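Local coordinates for protein fuculose-1-phosphate aldolase (Glaciozyma antarctica, PDB 4XXF) that is a zinc-binding member of the class II aldolase and adducin family, with an alpha/beta fold and four copies of the chain in its assembly, at residues P10-V15 with R19-E24; A65-T70 with H250-E255; S120-A125 with V206-D211; K173-L178 with L183-T188; T189-V194 with P243-I248. One frame throughout, in Å; residues are numbered along the deposited sequence.

Interaction 1: P10-V15 with R19-E24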
# COMPACT_ATOMS: atom_id res chain seq x y z
N PRO A 10 -16.14 -28.34 8.24
CA PRO A 10 -17.18 -28.93 9.10
C PRO A 10 -17.83 -30.15 8.45
O PRO A 10 -17.71 -30.33 7.24
CB PRO A 10 -18.19 -27.79 9.26
CG PRO A 10 -17.97 -26.91 8.08
CD PRO A 10 -16.50 -26.99 7.78
N THR A 11 -18.48 -30.99 9.25
CA THR A 11 -19.22 -32.13 8.71
C THR A 11 -20.47 -31.62 8.01
O THR A 11 -21.06 -30.63 8.44
CB THR A 11 -19.60 -33.13 9.82
OG1 THR A 11 -18.43 -33.49 10.56
CG2 THR A 11 -20.22 -34.39 9.23
N PHE A 12 -20.87 -32.28 6.93
CA PHE A 12 -22.06 -31.86 6.19
C PHE A 12 -23.16 -32.92 6.27
O PHE A 12 -22.94 -34.09 5.95
CB PHE A 12 -21.72 -31.58 4.74
CG PHE A 12 -20.60 -30.59 4.57
CD1 PHE A 12 -20.77 -29.27 4.95
CD2 PHE A 12 -19.39 -30.99 4.03
CE1 PHE A 12 -19.73 -28.36 4.80
CE2 PHE A 12 -18.35 -30.07 3.88
CZ PHE A 12 -18.53 -28.76 4.26
N ALA A 13 -24.34 -32.50 6.69
CA ALA A 13 -25.45 -33.43 6.90
C ALA A 13 -26.00 -33.98 5.59
O ALA A 13 -26.33 -35.16 5.48
CB ALA A 13 -26.55 -32.75 7.70
N THR A 14 -26.13 -33.10 4.59
CA THR A 14 -26.65 -33.48 3.29
C THR A 14 -25.78 -32.87 2.19
O THR A 14 -25.01 -31.93 2.45
CB THR A 14 -28.10 -32.99 3.07
OG1 THR A 14 -28.12 -31.56 3.06
CG2 THR A 14 -29.02 -33.50 4.18
N VAL A 15 -25.92 -33.38 0.98
CA VAL A 15 -25.20 -32.85 -0.17
C VAL A 15 -25.63 -31.39 -0.44
O VAL A 15 -24.80 -30.56 -0.80
CB VAL A 15 -25.44 -33.72 -1.43
CG1 VAL A 15 -24.85 -33.05 -2.67
CG2 VAL A 15 -24.83 -35.09 -1.24
N ARG A 19 -23.16 -28.21 -0.57
CA ARG A 19 -23.12 -27.30 -1.70
C ARG A 19 -23.28 -25.86 -1.22
O ARG A 19 -22.58 -24.97 -1.70
CB ARG A 19 -24.21 -27.66 -2.71
CG ARG A 19 -24.19 -26.77 -3.94
CD ARG A 19 -25.30 -27.16 -4.90
NE ARG A 19 -25.03 -28.45 -5.54
CZ ARG A 19 -25.78 -29.54 -5.39
NH1 ARG A 19 -26.87 -29.52 -4.63
NH2 ARG A 19 -25.43 -30.65 -6.01
N ALA A 20 -24.19 -25.63 -0.28
CA ALA A 20 -24.40 -24.27 0.23
C ALA A 20 -23.14 -23.75 0.92
O ALA A 20 -22.77 -22.58 0.74
CB ALA A 20 -25.60 -24.23 1.18
N TRP A 21 -22.47 -24.61 1.69
CA TRP A 21 -21.23 -24.23 2.36
C TRP A 21 -20.15 -23.88 1.36
O TRP A 21 -19.46 -22.86 1.47
CB TRP A 21 -20.73 -25.36 3.28
CG TRP A 21 -19.33 -25.11 3.78
CD1 TRP A 21 -18.15 -25.52 3.20
CD2 TRP A 21 -18.96 -24.38 4.96
NE1 TRP A 21 -17.08 -25.09 3.95
CE2 TRP A 21 -17.55 -24.39 5.03
CE3 TRP A 21 -19.68 -23.73 5.95
CZ2 TRP A 21 -16.85 -23.77 6.06
CZ3 TRP A 21 -18.98 -23.10 6.98
CH2 TRP A 21 -17.58 -23.13 7.03
N LEU A 22 -19.98 -24.75 0.36
CA LEU A 22 -18.93 -24.58 -0.63
C LEU A 22 -19.13 -23.32 -1.47
O LEU A 22 -18.17 -22.63 -1.76
CB LEU A 22 -18.83 -25.81 -1.53
CG LEU A 22 -18.28 -27.07 -0.87
CD1 LEU A 22 -18.44 -28.25 -1.81
CD2 LEU A 22 -16.82 -26.91 -0.46
N LYS A 23 -20.36 -23.02 -1.87
CA LYS A 23 -20.61 -21.81 -2.64
C LYS A 23 -20.28 -20.56 -1.81
O LYS A 23 -19.64 -19.64 -2.31
CB LYS A 23 -22.07 -21.77 -3.13
CG LYS A 23 -22.37 -22.80 -4.23
CD LYS A 23 -23.82 -22.77 -4.71
CE LYS A 23 -24.14 -21.48 -5.44
NZ LYS A 23 -25.56 -21.46 -5.88
N GLU A 24 -20.70 -20.54 -0.55
CA GLU A 24 -20.35 -19.40 0.29
C GLU A 24 -18.82 -19.31 0.46
O GLU A 24 -18.25 -18.20 0.47
CB GLU A 24 -21.05 -19.49 1.65
CG GLU A 24 -20.71 -18.30 2.55
CD GLU A 24 -21.16 -18.46 3.99
OE1 GLU A 24 -21.86 -19.44 4.31
OE2 GLU A 24 -20.80 -17.59 4.82
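Pro10 and Phe12 both close on the indole of Trp21, and here the contact is tight. Pro10 aims CG almost straight down on the six-membered ring, 3.8 Å from its centroid, a CH-pi contact over the face. Beside it, Pro10 CD reaches Trp21 CZ2 at 3.7 Å. Phe12 takes the five-membered end, its ring inclined at 48° to the indole, with Phe12 CE1 3.4 Å from Trp21 CG and Phe12 CZ 3.4 Å from Trp21 CD1. Trp21 can present this surface because its CG is turned away from the backbone N (chi1 169°), which carries the indole out beside the loop. Trp21 is modelled in two conformers, and these contacts belong to one of them. The carbonyl oxygen of Pro10 sits over the centre of the Phe12 ring.

Thr14 is the N-cap of helix 15-36, its OG1 taking the N-H of Ala17, and the loop before it folds back along the first turns of the helix. One turn in, Arg19 N donates to Val15 O at 2.9 Å, with 161° at the hydrogen.

The Val15 end is looser, with Val15 itself exposed. Val15 CG1 comes no nearer than 4.2 Å to Arg19 NH2, and the arginine, bent at chi3, spends its charge elsewhere, pairing NE with Asp50 and NH2 with Glu52.

Interaction 2: A65-T70 with H250-E255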
# COMPACT_ATOMS: atom_id res chain seq x y z
N ALA A 65 -16.75 -7.93 -10.81
CA ALA A 65 -15.69 -7.59 -9.88
C ALA A 65 -15.65 -8.58 -8.72
O ALA A 65 -16.68 -8.86 -8.10
CB ALA A 65 -15.88 -6.19 -9.34
N PHE A 66 -14.46 -9.07 -8.40
CA PHE A 66 -14.30 -9.95 -7.25
C PHE A 66 -14.82 -9.28 -5.97
O PHE A 66 -15.42 -9.95 -5.11
CB PHE A 66 -12.84 -10.35 -7.05
CG PHE A 66 -12.32 -11.38 -8.03
CD1 PHE A 66 -13.00 -11.72 -9.19
CD2 PHE A 66 -11.11 -12.01 -7.76
CE1 PHE A 66 -12.48 -12.66 -10.07
CE2 PHE A 66 -10.58 -12.95 -8.63
CZ PHE A 66 -11.26 -13.28 -9.79
N ARG A 67 -14.61 -7.97 -5.84
CA ARG A 67 -15.03 -7.19 -4.68
C ARG A 67 -16.54 -7.22 -4.45
O ARG A 67 -16.99 -6.97 -3.34
CB ARG A 67 -14.53 -5.74 -4.87
CG ARG A 67 -15.06 -4.70 -3.88
CD ARG A 67 -14.60 -5.01 -2.47
NE ARG A 67 -15.01 -3.99 -1.51
CZ ARG A 67 -16.22 -3.94 -0.96
NH1 ARG A 67 -17.16 -4.81 -1.29
NH2 ARG A 67 -16.50 -2.98 -0.08
N LEU A 68 -17.31 -7.50 -5.50
CA LEU A 68 -18.76 -7.50 -5.41
C LEU A 68 -19.38 -8.89 -5.51
O LEU A 68 -20.60 -9.01 -5.58
CB LEU A 68 -19.35 -6.60 -6.51
CG LEU A 68 -18.80 -5.18 -6.50
CD1 LEU A 68 -19.29 -4.41 -7.72
CD2 LEU A 68 -19.16 -4.42 -5.21
N MET A 69 -18.55 -9.94 -5.50
CA MET A 69 -19.04 -11.31 -5.66
C MET A 69 -20.05 -11.66 -4.57
O MET A 69 -19.83 -11.36 -3.40
CB MET A 69 -17.87 -12.29 -5.62
CG MET A 69 -18.20 -13.69 -6.14
SD MET A 69 -18.64 -13.71 -7.91
CE MET A 69 -17.39 -12.63 -8.63
N THR A 70 -21.15 -12.30 -4.95
CA THR A 70 -22.11 -12.84 -3.99
C THR A 70 -22.45 -14.27 -4.38
O THR A 70 -22.19 -14.68 -5.51
CB THR A 70 -23.43 -12.03 -3.91
OG1 THR A 70 -24.21 -12.25 -5.09
CG2 THR A 70 -23.16 -10.54 -3.74
N HIS A 250 -16.11 -11.22 8.69
CA HIS A 250 -16.37 -10.08 9.57
C HIS A 250 -16.57 -8.80 8.76
O HIS A 250 -17.50 -8.04 9.02
CB HIS A 250 -15.21 -9.92 10.55
CG HIS A 250 -15.33 -8.72 11.43
ND1 HIS A 250 -16.26 -8.62 12.45
CD2 HIS A 250 -14.63 -7.56 11.45
CE1 HIS A 250 -16.12 -7.46 13.06
NE2 HIS A 250 -15.14 -6.79 12.46
N LEU A 251 -15.74 -8.57 7.75
CA LEU A 251 -15.78 -7.31 7.00
C LEU A 251 -16.95 -7.22 6.02
O LEU A 251 -17.58 -6.18 5.88
CB LEU A 251 -14.48 -7.09 6.23
CG LEU A 251 -13.21 -6.94 7.07
CD1 LEU A 251 -12.00 -6.85 6.15
CD2 LEU A 251 -13.29 -5.73 7.99
N GLN A 252 -17.20 -8.32 5.31
CA GLN A 252 -18.07 -8.25 4.14
C GLN A 252 -19.09 -9.38 4.04
O GLN A 252 -19.84 -9.46 3.06
CB GLN A 252 -17.23 -8.21 2.85
CG GLN A 252 -16.54 -6.87 2.68
CD GLN A 252 -15.52 -6.83 1.55
OE1 GLN A 252 -15.60 -7.62 0.60
NE2 GLN A 252 -14.56 -5.92 1.65
N GLY A 253 -19.14 -10.25 5.06
CA GLY A 253 -20.06 -11.38 5.03
C GLY A 253 -21.51 -11.02 4.77
O GLY A 253 -22.18 -11.70 4.00
N GLU A 254 -22.00 -9.95 5.39
CA GLU A 254 -23.38 -9.56 5.18
C GLU A 254 -23.66 -9.26 3.71
O GLU A 254 -24.74 -9.56 3.20
CB GLU A 254 -23.74 -8.34 6.03
CG GLU A 254 -23.70 -8.60 7.53
CD GLU A 254 -24.22 -7.43 8.33
OE1 GLU A 254 -24.80 -6.49 7.73
OE2 GLU A 254 -24.05 -7.43 9.57
N GLU A 255 -22.67 -8.69 3.02
CA GLU A 255 -22.78 -8.39 1.59
C GLU A 255 -22.72 -9.65 0.74
O GLU A 255 -23.55 -9.87 -0.15
CB GLU A 255 -21.65 -7.45 1.12
CG GLU A 255 -21.70 -6.02 1.66
CD GLU A 255 -20.57 -5.12 1.13
OE1 GLU A 255 -19.75 -5.56 0.29
OE2 GLU A 255 -20.50 -3.95 1.56
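The guanidinium of Arg67 and the side-chain amide of Gln252 lie one over the other, their planes 21° apart. Gln252 NE2 stands above the middle of the guanidinium, 3.7 Å from Arg67 CZ, so this pair meets by stacking of flat groups. Glu255 comes from another direction, at the guanidinium edge: its carboxylate is nearly coplanar with the guanidinium, 24° between planes, and Arg67 NH1 donates to the syn lone pair of Glu255 OE1 at 3.1 Å, a salt bridge. The arginine reaches both partners because its chain bends at chi2 (64°), bringing a side chain that leaves the backbone to one side of the helix round to meet it.

Arg31 has a share in the same carboxylate oxygen, bridging to Glu255 OE1 and also bonding Gln252 OE1; two arginines thus gather round one acidic group, which would favour its charged form. At the far end of the loop segment, Thr70 CG2 rests 3.7 Å from Glu255 O, while Thr70 OG1 turns to Asp73.

The contact ties the loop between strands 56-59 and 75-78 to the last turns of helix 234-256, with helix 15-36 supplying Arg31 and Val247 of the second subunit packing on Arg67.

Interaction 3: S120-A125 with V206-D211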
# COMPACT_ATOMS: atom_id res chain seq x y z
N SER A 120 -2.07 -11.66 -10.16
CA SER A 120 -1.59 -10.87 -9.03
C SER A 120 -0.23 -10.27 -9.34
O SER A 120 0.56 -10.85 -10.09
CB SER A 120 -1.54 -11.73 -7.77
OG SER A 120 -0.82 -12.94 -8.01
N THR A 121 0.02 -9.09 -8.78
CA THR A 121 1.15 -8.26 -9.14
C THR A 121 2.50 -8.93 -9.00
O THR A 121 3.29 -8.94 -9.94
CB THR A 121 1.15 -6.99 -8.29
OG1 THR A 121 -0.08 -6.28 -8.50
CG2 THR A 121 2.29 -6.08 -8.68
N TYR A 122 2.77 -9.51 -7.83
CA TYR A 122 4.10 -10.03 -7.56
C TYR A 122 4.32 -11.37 -8.24
O TYR A 122 5.41 -11.63 -8.74
CB TYR A 122 4.34 -10.11 -6.04
CG TYR A 122 4.23 -8.75 -5.40
CD1 TYR A 122 5.11 -7.73 -5.75
CD2 TYR A 122 3.23 -8.46 -4.48
CE1 TYR A 122 5.01 -6.46 -5.20
CE2 TYR A 122 3.11 -7.19 -3.92
CZ TYR A 122 4.01 -6.19 -4.30
OH TYR A 122 3.93 -4.94 -3.75
N GLY A 123 3.30 -12.22 -8.28
CA GLY A 123 3.42 -13.47 -9.01
C GLY A 123 3.65 -13.23 -10.48
O GLY A 123 4.45 -13.91 -11.12
N LYS A 124 2.94 -12.25 -11.03
CA LYS A 124 3.12 -11.88 -12.42
C LYS A 124 4.54 -11.36 -12.68
O LYS A 124 5.23 -11.83 -13.60
CB LYS A 124 2.06 -10.83 -12.79
CG LYS A 124 2.21 -10.25 -14.15
CD LYS A 124 0.94 -9.54 -14.62
CE LYS A 124 0.40 -8.56 -13.61
NZ LYS A 124 -0.76 -7.82 -14.19
N ALA A 125 5.01 -10.42 -11.86
CA ALA A 125 6.35 -9.88 -12.04
C ALA A 125 7.41 -10.96 -11.88
O ALA A 125 8.35 -11.05 -12.67
CB ALA A 125 6.61 -8.74 -11.06
N VAL A 206 8.50 -11.29 -1.69
CA VAL A 206 9.72 -11.36 -0.89
C VAL A 206 10.95 -11.58 -1.78
O VAL A 206 11.97 -10.92 -1.60
CB VAL A 206 9.59 -12.49 0.16
CG1 VAL A 206 10.95 -12.86 0.72
CG2 VAL A 206 8.63 -12.07 1.27
N GLN A 207 10.85 -12.48 -2.74
CA GLN A 207 12.00 -12.74 -3.61
C GLN A 207 12.33 -11.52 -4.46
O GLN A 207 13.51 -11.21 -4.65
CB GLN A 207 11.77 -13.96 -4.51
CG GLN A 207 12.99 -14.22 -5.42
CD GLN A 207 13.16 -15.65 -5.88
OE1 GLN A 207 12.38 -16.55 -5.52
NE2 GLN A 207 14.17 -15.87 -6.70
N LEU A 208 11.32 -10.82 -4.98
CA LEU A 208 11.57 -9.61 -5.77
C LEU A 208 12.28 -8.54 -4.92
O LEU A 208 13.21 -7.88 -5.39
CB LEU A 208 10.26 -9.05 -6.36
CG LEU A 208 9.63 -9.94 -7.43
CD1 LEU A 208 8.16 -9.57 -7.64
CD2 LEU A 208 10.41 -9.85 -8.74
N LEU A 209 11.85 -8.39 -3.67
CA LEU A 209 12.48 -7.44 -2.74
C LEU A 209 13.93 -7.81 -2.45
O LEU A 209 14.84 -6.98 -2.54
CB LEU A 209 11.72 -7.40 -1.42
CG LEU A 209 10.40 -6.63 -1.41
CD1 LEU A 209 9.55 -7.04 -0.21
CD2 LEU A 209 10.66 -5.12 -1.38
N ALA A 210 14.15 -9.07 -2.10
CA ALA A 210 15.47 -9.51 -1.68
C ALA A 210 16.45 -9.57 -2.85
O ALA A 210 17.60 -9.14 -2.71
CB ALA A 210 15.36 -10.88 -0.99
N ASP A 211 16.00 -10.08 -3.99
CA ASP A 211 16.90 -10.21 -5.14
C ASP A 211 17.32 -8.84 -5.66
O ASP A 211 18.44 -8.68 -6.15
CB ASP A 211 16.25 -11.02 -6.27
CG ASP A 211 16.27 -12.53 -6.02
OD1 ASP A 211 16.70 -13.00 -4.94
OD2 ASP A 211 15.83 -13.27 -6.93
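Leu208 sets one methyl, CD1, against Tyr122 and Ala125, packing helix 190-213 on the short helix 121-127 that follows strand 114-118 in this alpha/beta fold. With CG anti to the carbonyl carbon (chi1 -68°) and an extended second torsion (162°), Leu208 sends CD1 straight at its neighbour. There Leu208 CD1 lies 3.6 Å from the backbone oxygen Tyr122 O, and Leu208 CD1 is 3.8 Å from Ala125 CB.

Tyr122 holds the same kind of first torsion (-61°), which places the ring beside Leu208, where the methyl meets an edge: Leu208 CD1 is 4.0 Å from Tyr122 CD1, near the ring plane. Glu201 holds the start of the short helix, its two carboxylate oxygens taking the N-H groups of Tyr122 and Gly123 and the hydroxyl of Ser120. Leu209 of the second subunit also packs on Tyr122, placing the contact at a subunit boundary.

Next to Leu208 in the chain, Gln207 reaches one turn on: its NE2 donates to Asp211 OD2 at 3.1 Å, on the syn side but tilted out of the carboxylate plane.

Interaction 4: K173-L178 with L183-T188; sequences KKAIIL and LLTVGT
Leu184 O takes the N-H of Ile176 at 2.9 Å and the CA-H of Ala175 as well, Ala175 CA lying 3.3 Å away. It belongs to a beta hairpin of antiparallel strands, 175-178 and 182-187. Ile176 and Leu184 form its hydrogen-bonded pair, Leu184 N returning a bond to Ile176 O at 3.1 Å; Val186 N adds another to Lys174 O at 3.0 Å. Ala175 with Thr185 and Ile177 with Leu183 are the non-hydrogen-bonded pairs.

Side chains alternate between two covered faces. Ala175, Ile177, Leu183 and Thr185 share the one where helix 190-213 packs, and there Ile177 and Leu183 run alongside each other, Ile177 CG1 4.0 Å from Leu183 CD2. Ile176 and Leu184 turn to the other, and helix 163-170 packs on Ile176. Lys174 sends its ammonium away to Asp146.

The turn of this hairpin holds His181, one of three zinc ligands, and Leu183 O accepts from ND1 of His117, another ligand, a second-shell bond that would steady the ring's rotation. The side chain of Leu178 comes about 6 Å from the metal. Ile176 CG2, set between its own backbone N and carbonyl carbon, rests 3.9 Å from Leu184 CB.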
# COMPACT_ATOMS: atom_id res chain seq x y z
N LYS A 173 1.80 -31.42 -7.81
CA LYS A 173 2.23 -30.32 -6.95
C LYS A 173 1.10 -29.37 -6.58
O LYS A 173 0.04 -29.40 -7.21
CB LYS A 173 3.39 -29.58 -7.63
CG LYS A 173 4.62 -30.49 -7.80
CD LYS A 173 5.82 -29.77 -8.39
CE LYS A 173 7.04 -30.68 -8.40
NZ LYS A 173 6.88 -31.76 -9.40
N LYS A 174 1.30 -28.55 -5.55
CA LYS A 174 0.23 -27.69 -5.05
C LYS A 174 0.10 -26.38 -5.83
O LYS A 174 -0.91 -25.69 -5.70
CB LYS A 174 0.42 -27.35 -3.57
CG LYS A 174 1.71 -26.59 -3.25
CD LYS A 174 1.68 -25.94 -1.85
CE LYS A 174 1.45 -26.95 -0.74
NZ LYS A 174 2.62 -27.84 -0.54
N ALA A 175 1.11 -26.05 -6.62
CA ALA A 175 1.14 -24.74 -7.26
C ALA A 175 2.05 -24.75 -8.46
O ALA A 175 2.94 -25.60 -8.58
CB ALA A 175 1.58 -23.66 -6.27
N ILE A 176 1.83 -23.80 -9.36
CA ILE A 176 2.68 -23.64 -10.52
C ILE A 176 2.87 -22.16 -10.82
O ILE A 176 1.95 -21.33 -10.71
CB ILE A 176 2.10 -24.40 -11.76
CG1 ILE A 176 3.05 -24.30 -12.96
CG2 ILE A 176 0.70 -23.90 -12.12
CD1 ILE A 176 2.76 -25.32 -14.06
N ILE A 177 4.11 -21.81 -11.15
CA ILE A 177 4.44 -20.49 -11.67
C ILE A 177 4.43 -20.59 -13.18
O ILE A 177 5.19 -21.36 -13.76
CB ILE A 177 5.80 -20.01 -11.15
CG1 ILE A 177 5.76 -19.97 -9.62
CG2 ILE A 177 6.17 -18.66 -11.74
CD1 ILE A 177 7.04 -19.49 -8.97
N LEU A 178 3.52 -19.84 -13.79
CA LEU A 178 3.35 -19.84 -15.24
C LEU A 178 4.13 -18.68 -15.82
O LEU A 178 3.78 -17.52 -15.60
CB LEU A 178 1.87 -19.73 -15.59
CG LEU A 178 0.96 -20.79 -14.96
CD1 LEU A 178 -0.50 -20.37 -15.09
CD2 LEU A 178 1.19 -22.15 -15.59
N LEU A 183 0.36 -16.94 -11.34
CA LEU A 183 0.30 -18.07 -10.42
C LEU A 183 -1.00 -18.85 -10.55
O LEU A 183 -2.06 -18.29 -10.80
CB LEU A 183 0.42 -17.58 -8.98
CG LEU A 183 1.58 -16.64 -8.66
CD1 LEU A 183 1.46 -16.22 -7.21
CD2 LEU A 183 2.89 -17.32 -8.92
N LEU A 184 -0.91 -20.16 -10.31
CA LEU A 184 -2.09 -20.99 -10.15
C LEU A 184 -1.85 -21.97 -9.01
O LEU A 184 -0.76 -22.55 -8.90
CB LEU A 184 -2.41 -21.72 -11.46
CG LEU A 184 -3.61 -22.67 -11.48
CD1 LEU A 184 -4.20 -22.75 -12.87
CD2 LEU A 184 -3.22 -24.08 -11.03
N THR A 185 -2.86 -22.16 -8.15
CA THR A 185 -2.75 -23.10 -7.04
C THR A 185 -3.94 -24.03 -7.03
O THR A 185 -5.00 -23.72 -7.57
CB THR A 185 -2.65 -22.40 -5.68
OG1 THR A 185 -3.85 -21.65 -5.44
CG2 THR A 185 -1.44 -21.46 -5.63
N VAL A 186 -3.75 -25.19 -6.41
CA VAL A 186 -4.82 -26.18 -6.30
C VAL A 186 -4.93 -26.67 -4.87
O VAL A 186 -3.98 -26.55 -4.09
CB VAL A 186 -4.59 -27.39 -7.25
CG1 VAL A 186 -4.39 -26.91 -8.68
CG2 VAL A 186 -3.41 -28.23 -6.77
N GLY A 187 -6.09 -27.19 -4.51
CA GLY A 187 -6.28 -27.72 -3.17
C GLY A 187 -7.32 -28.81 -3.09
O GLY A 187 -8.22 -28.91 -3.93
N THR A 188 -7.21 -29.62 -2.04
CA THR A 188 -8.27 -30.56 -1.71
C THR A 188 -9.45 -29.84 -1.09
O THR A 188 -10.53 -30.41 -0.97
CB THR A 188 -7.78 -31.67 -0.76
OG1 THR A 188 -7.36 -31.09 0.48
CG2 THR A 188 -6.63 -32.45 -1.40

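Interaction 5: T189-V194 with P243-I248; sequences TIDSAV and PYFQVI
One face of the Phe245 ring carries the carboxylate of Asp191, stacked with 23° between the two planes. Asp191 OD1 sits above the ring but shifted toward its rim, 3.9 Å from both Phe245 CD2 and Phe245 CE2. The far end of the ring meets aliphatic groups at a slant: Val194 CG2 is 4.1 Å from Phe245 CZ, and Ile190 CG2 follows at 4.3 Å from the same Phe245 CZ. Phe245 also touches main chain, its CE2 lying 3.9 Å from Asp191 CA.

An oxygen over a ring face is not a favourable pairing by itself, but Arg25 lies close to both groups: it makes a salt bridge to Asp191 OD1 and a cation-pi contact with Phe245. The positive charge would offset the repulsion between carboxylate and ring electrons.

The two helical segments run steeply across each other, at 104°, their axes 11.3 Å apart, and Phe245, with CG anti to its carbonyl carbon (chi1 -75°), spans that gap. Thr189 and Ser192 start helix 190-213 with a capping box, Ser192 N giving its hydrogen to Thr189 OG1 at 3.0 Å; the return bond is weak.

Helix 15-36 packs in with Ala28 on Phe245 and Ala29 on Val194, strand 114-118 backs Val194 through Cys116, and Tyr244 and Gln246 of helix 234-256 bond to the third subunit.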
# COMPACT_ATOMS: atom_id res chain seq x y z
N THR A 189 -9.23 -28.59 -0.68
CA THR A 189 -10.29 -27.70 -0.22
C THR A 189 -10.08 -26.34 -0.84
O THR A 189 -8.97 -26.01 -1.26
CB THR A 189 -10.33 -27.53 1.32
OG1 THR A 189 -9.08 -27.00 1.78
CG2 THR A 189 -10.65 -28.84 2.02
N ILE A 190 -11.15 -25.55 -0.91
CA ILE A 190 -11.03 -24.15 -1.28
C ILE A 190 -10.02 -23.45 -0.37
O ILE A 190 -9.16 -22.70 -0.83
CB ILE A 190 -12.38 -23.44 -1.18
CG1 ILE A 190 -13.38 -24.01 -2.18
CG2 ILE A 190 -12.23 -21.93 -1.35
CD1 ILE A 190 -14.82 -23.73 -1.79
N ASP A 191 -10.12 -23.75 0.92
CA ASP A 191 -9.28 -23.08 1.91
C ASP A 191 -7.80 -23.30 1.65
O ASP A 191 -7.02 -22.36 1.64
CB ASP A 191 -9.63 -23.58 3.31
CG ASP A 191 -11.09 -23.38 3.66
OD1 ASP A 191 -11.37 -22.77 4.72
OD2 ASP A 191 -11.97 -23.81 2.89
N SER A 192 -7.40 -24.55 1.41
CA SER A 192 -5.98 -24.79 1.20
C SER A 192 -5.51 -24.17 -0.11
O SER A 192 -4.42 -23.60 -0.15
CB SER A 192 -5.65 -26.28 1.25
OG SER A 192 -6.23 -27.00 0.18
N ALA A 193 -6.30 -24.24 -1.18
CA ALA A 193 -5.91 -23.58 -2.43
C ALA A 193 -5.67 -22.08 -2.22
O ALA A 193 -4.73 -21.51 -2.78
CB ALA A 193 -6.96 -23.80 -3.50
N VAL A 194 -6.52 -21.46 -1.41
CA VAL A 194 -6.40 -20.04 -1.09
C VAL A 194 -5.14 -19.77 -0.27
O VAL A 194 -4.40 -18.83 -0.57
CB VAL A 194 -7.65 -19.55 -0.35
CG1 VAL A 194 -7.43 -18.17 0.25
CG2 VAL A 194 -8.83 -19.49 -1.30
N PRO A 243 -7.40 -17.56 9.19
CA PRO A 243 -7.63 -16.16 9.61
C PRO A 243 -8.15 -15.27 8.48
O PRO A 243 -8.90 -14.33 8.74
CB PRO A 243 -6.24 -15.70 10.10
CG PRO A 243 -5.27 -16.70 9.58
CD PRO A 243 -6.01 -17.99 9.41
N TYR A 244 -7.80 -15.58 7.23
CA TYR A 244 -8.26 -14.75 6.11
C TYR A 244 -9.77 -14.91 5.93
O TYR A 244 -10.48 -13.93 5.64
CB TYR A 244 -7.51 -15.10 4.82
CG TYR A 244 -6.02 -14.88 4.93
CD1 TYR A 244 -5.45 -13.64 4.66
CD2 TYR A 244 -5.18 -15.92 5.32
CE1 TYR A 244 -4.07 -13.44 4.79
CE2 TYR A 244 -3.83 -15.74 5.45
CZ TYR A 244 -3.27 -14.51 5.19
OH TYR A 244 -1.92 -14.35 5.32
N PHE A 245 -10.28 -16.13 6.10
CA PHE A 245 -11.72 -16.34 6.04
C PHE A 245 -12.44 -15.73 7.23
O PHE A 245 -13.53 -15.19 7.07
CB PHE A 245 -12.03 -17.85 5.93
CG PHE A 245 -11.74 -18.41 4.55
CD1 PHE A 245 -12.71 -18.32 3.56
CD2 PHE A 245 -10.50 -18.97 4.24
CE1 PHE A 245 -12.47 -18.83 2.28
CE2 PHE A 245 -10.26 -19.47 2.95
CZ PHE A 245 -11.24 -19.39 1.97
N GLN A 246 -11.85 -15.80 8.42
CA GLN A 246 -12.46 -15.14 9.57
C GLN A 246 -12.63 -13.65 9.31
O GLN A 246 -13.70 -13.09 9.54
CB GLN A 246 -11.61 -15.33 10.82
CG GLN A 246 -11.46 -16.75 11.33
CD GLN A 246 -10.21 -16.88 12.18
OE1 GLN A 246 -9.76 -15.92 12.81
NE2 GLN A 246 -9.63 -18.08 12.21
N VAL A 247 -11.58 -13.02 8.81
CA VAL A 247 -11.60 -11.58 8.61
C VAL A 247 -12.56 -11.18 7.50
O VAL A 247 -13.34 -10.23 7.67
CB VAL A 247 -10.18 -11.03 8.32
CG1 VAL A 247 -10.24 -9.55 7.88
CG2 VAL A 247 -9.31 -11.16 9.57
N ILE A 248 -12.55 -11.88 6.37
CA ILE A 248 -13.40 -11.43 5.28
C ILE A 248 -14.89 -11.59 5.64
O ILE A 248 -15.73 -10.78 5.21
CB ILE A 248 -13.07 -12.16 3.95
CG1 ILE A 248 -13.55 -11.33 2.74
CG2 ILE A 248 -13.64 -13.56 3.91
CD1 ILE A 248 -12.83 -9.98 2.56

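Interactions 3, 4 and 5 are buried, whereas interactions 1 and 2 lie at the surface, and the chemistry differs: backbone bonds and aliphatic packing in the hairpin, a leucine methyl on a tyrosine edge in interaction 3, a salt bridge and stacked polar groups in interaction 2, ring contacts on a loop in interaction 1. Interaction 5 is mixed, with a carboxylate set among apolar groups. Helix 190-213 serves interactions 3 and 5, and helix 234-256 serves 2 and 5. Interaction 4 touches both its buried neighbours: Gly123 packs on Leu183, and Thr185 OG1 probably bonds Ala193 O at 2.8 Å. Interaction 1 meets interaction 5 where Leu22 O packs on Ile190 CD1.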